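Local coordinates for beta-1,4-mannanase (Cryptopygus antarcticus, PDB 4OOZ), which hydrolyses the beta-1,4-linked backbone of mannans to mannobiose, mannotriose and mannotetraose, as a secreted monomeric endo-mannanase, at residues S26-Y31 against N302-P307; F44-Y49 against L339-N344. All blocks are in the same frame, centred on the assembly; numbering follows the deposited sequence.

In the fold
Contacts 1 and 2 both join the start of the chain to its C-terminal third. Their segments alternate in sequence: 26-31, 44-49, 302-307, then 339-344. The centres are 26 Å apart, on opposite sides of the chain's centre, and the nearest atoms are about 9 Å apart. Strands 29-32 and 35-45 are antiparallel neighbours in one sheet. The loop of contact 1 runs into strand 308-313, which pairs in parallel with strand 337-340 of contact 2. Strand 337-340 also pairs in parallel with 35-45, which closes the barrel of this family 5 glycoside hydrolase at contact 2. Contact 1 lies where strand 308-313 enters, away from the annotated sites; contact 2 lies where strands leave, beside a bound mannose.

Contact 1 (S26-Y31 against N302-P307); sequences SGSNFY and NVNDKP
Pro-307 packs its ring against the side chain of Phe-30. This apolar contact is a CH-pi interaction: CB of Pro-307 lies over one face of the Phe-30 ring, 4.0 Å from its centroid and 17° off the normal. It sits toward the rim, with Phe-30 CZ nearest to Pro-307 CB at 3.8 Å. Phe-30 CG stands anti to its own carbonyl carbon (chi1 -68°), which carries the ring to the proline. Phe-276 meets the Phe-30 ring edge-to-face, and Leu-39 of strand 35-45 touches it too.

Backbone contacts continue the packing. The CA-H of Pro-307 points at Ser-28 O, with CA and O 3.4 Å apart. Pro-307 CG lies 3.7 Å from Asn-29 N, so the proline also rests on the turn itself. No hydrogen bond links the two segments directly. Arg-298 ties them together: it is hydrogen-bonded to Val-303 O, and more weakly to Lys-306 O and Ser-28 O.

Polar bonds within segment 26-31 fix its shape. Ser-26 N donates to Asn-29 O and Asn-29 N to Ser-26 O, each at 2.9 Å. Gly-27, with positive phi, takes the first corner. This is a two-residue beta-hairpin with a type II' turn, packed against the loop that enters barrel strand 308-313.

Contact 2 (F44-Y49 against L339-N344); sequences FAWRSY and LTWQFN. With BMA (beta-D-mannopyranose), chain G.
The Gln-342 side chain crosses one face of the Trp-46 indole, with CD 3.7 Å above the plane toward the rim and the amide plane at 71° to the ring. Both residues belong to the C-terminal rim of the (beta/alpha)8 barrel. Tyr-49 lies on the opposite face of Trp-46, presenting its ring edge with CD1 over the indole centre. Trp-341 is likewise sandwiched. A bound mannose lies over one face, its O5 3.1 Å from Trp-341 CZ2, and CB of Gln-342 packs on the other.

Here parallel strands 35-45 and 337-340, the first and last of the barrel, run out into loops. Trp-341 is a substrate-binding residue. Its CG is anti to the backbone N (chi1 174°), which lays one indole face against the sugar. The same mannose is hydrogen-bonded to Glu-181, Glu-312 and Asp-348. Ala-45 CB supports the indole at CH2, 3.7 Å away.

On the outer side, Phe-44 and Phe-343 run side by side with planes 40° apart. Phe-44 CD1 touches Phe-343 CB at 4.0 Å, and Trp-68 of helix 58-74 meets both rings edge-to-face.

A clear hydrogen bond joins the segments at Asn-344. Asn-344 OD1 takes the backbone N-H of Gly-346, which helps fix the amide, while Asn-344 ND2 donates to Trp-46 O at 3.0 Å from above the carbonyl plane.

Contact 1 (S26-Y31 against N302-P307)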
loop_
_atom_site.group_PDB
_atom_site.type_symbol
_atom_site.label_atom_id
_atom_site.label_comp_id
_atom_site.label_asym_id
_atom_site.label_seq_id
_atom_site.Cartn_x
_atom_site.Cartn_y
_atom_site.Cartn_z
ATOM N N SER A 26 -3.284 -14.869 6.507
ATOM C CA SER A 26 -4.158 -16.023 6.657
ATOM C C SER A 26 -5.483 -15.616 7.283
ATOM O O SER A 26 -5.518 -14.940 8.312
ATOM C CB SER A 26 -3.477 -17.106 7.492
ATOM O OG SER A 26 -4.184 -18.330 7.402
ATOM N N GLY A 27 -6.572 -16.024 6.643
ATOM C CA GLY A 27 -7.900 -15.689 7.111
ATOM C C GLY A 27 -8.125 -14.194 7.161
ATOM O O GLY A 27 -8.374 -13.560 6.142
ATOM N N SER A 28 -8.026 -13.627 8.355
ATOM C CA SER A 28 -8.283 -12.209 8.541
ATOM C C SER A 28 -7.090 -11.521 9.167
ATOM O O SER A 28 -7.163 -10.349 9.526
ATOM C CB SER A 28 -9.515 -11.996 9.419
ATOM O OG SER A 28 -10.618 -12.748 8.949
ATOM N N ASN A 29 -5.991 -12.251 9.312
ATOM C CA ASN A 29 -4.877 -11.723 10.080
ATOM C C ASN A 29 -3.533 -11.905 9.393
ATOM O O ASN A 29 -3.344 -12.819 8.590
ATOM C CB ASN A 29 -4.832 -12.383 11.465
ATOM C CG ASN A 29 -6.223 -12.611 12.059
ATOM O OD1 ASN A 29 -6.852 -11.704 12.553
ATOM N ND2 ASN A 29 -6.673 -13.841 12.042
ATOM N N PHE A 30 -2.611 -11.003 9.705
ATOM C CA PHE A 30 -1.224 -11.160 9.305
ATOM C C PHE A 30 -0.550 -12.105 10.289
ATOM O O PHE A 30 -0.876 -12.102 11.469
ATOM C CB PHE A 30 -0.508 -9.807 9.273
ATOM C CG PHE A 30 -0.997 -8.884 8.194
ATOM C CD1 PHE A 30 -1.036 -9.302 6.874
ATOM C CD2 PHE A 30 -1.424 -7.602 8.497
ATOM C CE1 PHE A 30 -1.486 -8.459 5.881
ATOM C CE2 PHE A 30 -1.875 -6.756 7.502
ATOM C CZ PHE A 30 -1.907 -7.186 6.195
ATOM N N TYR A 31 0.381 -12.919 9.809
ATOM C CA TYR A 31 1.074 -13.858 10.683
ATOM C C TYR A 31 2.571 -13.905 10.403
ATOM O O TYR A 31 2.983 -14.130 9.274
ATOM C CB TYR A 31 0.492 -15.265 10.532
ATOM C CG TYR A 31 -0.939 -15.421 10.994
ATOM C CD1 TYR A 31 -1.234 -15.747 12.313
ATOM C CD2 TYR A 31 -1.995 -15.261 10.108
ATOM C CE1 TYR A 31 -2.541 -15.899 12.737
ATOM C CE2 TYR A 31 -3.306 -15.411 10.525
ATOM C CZ TYR A 31 -3.572 -15.729 11.839
ATOM O OH TYR A 31 -4.875 -15.880 12.255
ATOM N N ASN A 302 -17.313 -6.342 6.891
ATOM C CA ASN A 302 -17.597 -7.684 6.397
ATOM C C ASN A 302 -16.557 -8.138 5.385
ATOM O O ASN A 302 -16.888 -8.584 4.287
ATOM C CB ASN A 302 -19.001 -7.743 5.792
ATOM C CG ASN A 302 -19.497 -9.161 5.610
ATOM O OD1 ASN A 302 -18.880 -10.111 6.089
ATOM N ND2 ASN A 302 -20.613 -9.313 4.910
ATOM N N VAL A 303 -15.292 -7.991 5.760
ATOM C CA VAL A 303 -14.186 -8.448 4.933
ATOM C C VAL A 303 -13.219 -9.276 5.774
ATOM O O VAL A 303 -12.069 -8.893 5.989
ATOM C CB VAL A 303 -13.439 -7.269 4.271
ATOM C CG1 VAL A 303 -14.161 -6.827 3.007
ATOM C CG2 VAL A 303 -13.297 -6.104 5.245
ATOM N N ASN A 304 -13.702 -10.416 6.254
ATOM C CA ASN A 304 -12.902 -11.294 7.097
ATOM C C ASN A 304 -12.142 -12.330 6.279
ATOM O O ASN A 304 -11.352 -13.102 6.818
ATOM C CB ASN A 304 -13.790 -11.990 8.128
ATOM C CG ASN A 304 -14.603 -11.007 8.951
ATOM O OD1 ASN A 304 -14.779 -9.853 8.562
ATOM N ND2 ASN A 304 -15.109 -11.464 10.094
ATOM N N ASP A 305 -12.386 -12.338 4.972
ATOM C CA ASP A 305 -11.727 -13.272 4.066
ATOM C C ASP A 305 -10.265 -12.895 3.848
ATOM O O ASP A 305 -9.439 -13.739 3.509
ATOM C CB ASP A 305 -12.478 -13.331 2.733
ATOM C CG ASP A 305 -12.964 -11.970 2.279
ATOM O OD1 ASP A 305 -13.175 -11.096 3.146
ATOM O OD2 ASP A 305 -13.151 -11.774 1.060
ATOM N N LYS A 306 -9.957 -11.620 4.049
ATOM C CA LYS A 306 -8.585 -11.128 3.978
ATOM C C LYS A 306 -8.352 -10.122 5.092
ATOM O O LYS A 306 -9.302 -9.526 5.593
ATOM C CB LYS A 306 -8.295 -10.470 2.626
ATOM C CG LYS A 306 -8.480 -11.357 1.413
ATOM C CD LYS A 306 -8.273 -10.556 0.141
ATOM C CE LYS A 306 -8.635 -11.364 -1.081
ATOM N NZ LYS A 306 -7.749 -12.548 -1.239
ATOM N N PRO A 307 -7.086 -9.932 5.489
ATOM C CA PRO A 307 -6.763 -8.872 6.450
ATOM C C PRO A 307 -7.147 -7.491 5.930
ATOM O O PRO A 307 -7.359 -7.318 4.731
ATOM C CB PRO A 307 -5.248 -8.997 6.611
ATOM C CG PRO A 307 -4.955 -10.416 6.289
ATOM C CD PRO A 307 -5.928 -10.799 5.214
#

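Contact 2 (F44-Y49 against L339-N344)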
loop_
_atom_site.group_PDB
_atom_site.type_symbol
_atom_site.label_atom_id
_atom_site.label_comp_id
_atom_site.label_asym_id
_atom_site.label_seq_id
_atom_site.Cartn_x
_atom_site.Cartn_y
_atom_site.Cartn_z
ATOM N N PHE A 44 6.398 6.638 5.102
ATOM C CA PHE A 44 7.454 7.519 4.636
ATOM C C PHE A 44 6.810 8.241 3.486
ATOM O O PHE A 44 6.865 9.464 3.371
ATOM C CB PHE A 44 8.703 6.775 4.151
ATOM C CG PHE A 44 9.495 6.111 5.235
ATOM C CD1 PHE A 44 9.135 6.229 6.565
ATOM C CD2 PHE A 44 10.620 5.371 4.913
ATOM C CE1 PHE A 44 9.879 5.609 7.551
ATOM C CE2 PHE A 44 11.365 4.751 5.889
ATOM C CZ PHE A 44 10.995 4.866 7.212
ATOM N N ALA A 45 6.160 7.422 2.661
ATOM C CA ALA A 45 5.709 7.758 1.321
ATOM C C ALA A 45 6.900 8.145 0.447
ATOM O O ALA A 45 7.094 7.551 -0.611
ATOM C CB ALA A 45 4.673 8.849 1.358
ATOM N N TRP A 46 7.703 9.112 0.893
ATOM C CA TRP A 46 8.927 9.478 0.184
ATOM C C TRP A 46 9.849 10.414 0.960
ATOM O O TRP A 46 9.462 11.023 1.956
ATOM C CB TRP A 46 8.592 10.128 -1.163
ATOM C CG TRP A 46 7.778 11.379 -1.065
ATOM C CD1 TRP A 46 8.241 12.644 -0.845
ATOM C CD2 TRP A 46 6.360 11.490 -1.210
ATOM N NE1 TRP A 46 7.196 13.534 -0.834
ATOM C CE2 TRP A 46 6.030 12.852 -1.064
ATOM C CE3 TRP A 46 5.335 10.571 -1.452
ATOM C CZ2 TRP A 46 4.718 13.314 -1.135
ATOM C CZ3 TRP A 46 4.035 11.030 -1.526
ATOM C CH2 TRP A 46 3.738 12.389 -1.369
ATOM N N ARG A 47 11.085 10.500 0.480
ATOM C CA ARG A 47 12.018 11.555 0.858
ATOM C C ARG A 47 12.070 12.553 -0.290
ATOM O O ARG A 47 11.909 13.755 -0.093
ATOM C CB ARG A 47 13.404 10.984 1.153
ATOM C CG ARG A 47 14.529 11.996 1.098
ATOM C CD ARG A 47 14.527 12.929 2.292
ATOM N NE ARG A 47 15.718 13.776 2.310
ATOM C CZ ARG A 47 16.023 14.616 3.295
ATOM N NH1 ARG A 47 15.227 14.720 4.352
ATOM N NH2 ARG A 47 17.128 15.348 3.226
ATOM N N SER A 48 12.291 12.029 -1.492
ATOM C CA SER A 48 12.183 12.804 -2.722
ATOM C C SER A 48 11.090 12.194 -3.588
ATOM O O SER A 48 11.200 11.045 -4.008
ATOM C CB SER A 48 13.509 12.823 -3.482
ATOM O OG SER A 48 14.549 13.368 -2.690
ATOM N N TYR A 49 10.044 12.965 -3.856
ATOM C CA TYR A 49 8.868 12.457 -4.555
ATOM C C TYR A 49 9.183 11.832 -5.914
ATOM O O TYR A 49 9.421 12.536 -6.895
ATOM C CB TYR A 49 7.850 13.579 -4.736
ATOM C CG TYR A 49 6.499 13.101 -5.206
ATOM C CD1 TYR A 49 5.728 12.269 -4.411
ATOM C CD2 TYR A 49 5.988 13.491 -6.436
ATOM C CE1 TYR A 49 4.493 11.831 -4.823
ATOM C CE2 TYR A 49 4.749 13.057 -6.860
ATOM C CZ TYR A 49 4.004 12.231 -6.045
ATOM O OH TYR A 49 2.770 11.786 -6.454
ATOM N N LEU A 339 -1.293 3.006 9.729
ATOM C CA LEU A 339 -0.137 3.761 9.259
ATOM C C LEU A 339 -0.431 5.245 9.226
ATOM O O LEU A 339 -1.263 5.706 8.456
ATOM C CB LEU A 339 0.282 3.300 7.866
ATOM C CG LEU A 339 0.682 1.838 7.709
ATOM C CD1 LEU A 339 0.765 1.487 6.241
ATOM C CD2 LEU A 339 2.006 1.570 8.402
ATOM N N THR A 340 0.251 5.996 10.070
ATOM C CA THR A 340 0.093 7.442 10.080
ATOM C C THR A 340 0.543 8.066 8.774
ATOM O O THR A 340 1.467 7.572 8.126
ATOM C CB THR A 340 0.877 8.041 11.205
ATOM O OG1 THR A 340 2.059 7.251 11.363
ATOM C CG2 THR A 340 0.080 8.005 12.476
ATOM N N TRP A 341 -0.083 9.166 8.380
ATOM C CA TRP A 341 0.258 9.696 7.079
ATOM C C TRP A 341 1.480 10.599 7.098
ATOM O O TRP A 341 1.598 11.525 7.899
ATOM C CB TRP A 341 -0.899 10.443 6.442
ATOM C CG TRP A 341 -0.433 11.087 5.180
ATOM C CD1 TRP A 341 -0.331 12.421 4.934
ATOM C CD2 TRP A 341 0.094 10.424 4.016
ATOM N NE1 TRP A 341 0.187 12.635 3.680
ATOM C CE2 TRP A 341 0.455 11.425 3.096
ATOM C CE3 TRP A 341 0.275 9.084 3.658
ATOM C CZ2 TRP A 341 0.982 11.131 1.840
ATOM C CZ3 TRP A 341 0.802 8.795 2.409
ATOM C CH2 TRP A 341 1.148 9.815 1.517
ATOM N N GLN A 342 2.355 10.283 6.148
ATOM C CA GLN A 342 3.696 10.812 5.924
ATOM C C GLN A 342 4.539 11.344 7.068
ATOM O O GLN A 342 4.246 12.344 7.724
ATOM C CB GLN A 342 3.641 11.870 4.830
ATOM C CG GLN A 342 4.405 11.339 3.653
ATOM C CD GLN A 342 4.376 12.180 2.430
ATOM O OE1 GLN A 342 3.442 12.939 2.195
ATOM N NE2 GLN A 342 5.407 12.036 1.618
ATOM N N PHE A 343 5.663 10.646 7.191
ATOM C CA PHE A 343 6.717 10.842 8.170
ATOM C C PHE A 343 7.618 12.035 7.869
ATOM O O PHE A 343 8.346 12.500 8.743
ATOM C CB PHE A 343 7.554 9.559 8.241
ATOM C CG PHE A 343 8.370 9.414 9.496
ATOM C CD1 PHE A 343 7.764 9.109 10.704
ATOM C CD2 PHE A 343 9.749 9.535 9.457
ATOM C CE1 PHE A 343 8.513 8.954 11.853
ATOM C CE2 PHE A 343 10.509 9.381 10.603
ATOM C CZ PHE A 343 9.890 9.090 11.804
ATOM N N ASN A 344 7.586 12.525 6.632
ATOM C CA ASN A 344 8.438 13.655 6.266
ATOM C C ASN A 344 7.812 14.990 6.636
ATOM O O ASN A 344 8.402 16.042 6.410
ATOM C CB ASN A 344 8.785 13.631 4.769
ATOM C CG ASN A 344 7.581 13.835 3.861
ATOM O OD1 ASN A 344 6.626 14.540 4.192
ATOM N ND2 ASN A 344 7.646 13.235 2.682
HETATM C C1 BMA G . -1.849 10.492 -0.778
HETATM C C2 BMA G . -3.294 10.346 -1.150
HETATM C C3 BMA G . -3.873 11.716 -1.407
HETATM C C4 BMA G . -3.651 12.640 -0.203
HETATM C C5 BMA G . -2.193 12.605 0.292
HETATM C C6 BMA G . -2.056 13.247 1.654
HETATM O O1 BMA G . -1.396 9.200 -0.493
HETATM O O2 BMA G . -4.005 9.833 -0.033
HETATM O O3 BMA G . -5.267 11.643 -1.696
HETATM O O4 BMA G . -3.982 13.977 -0.559
HETATM O O5 BMA G . -1.732 11.243 0.402
HETATM O O6 BMA G . -3.226 14.007 1.927
#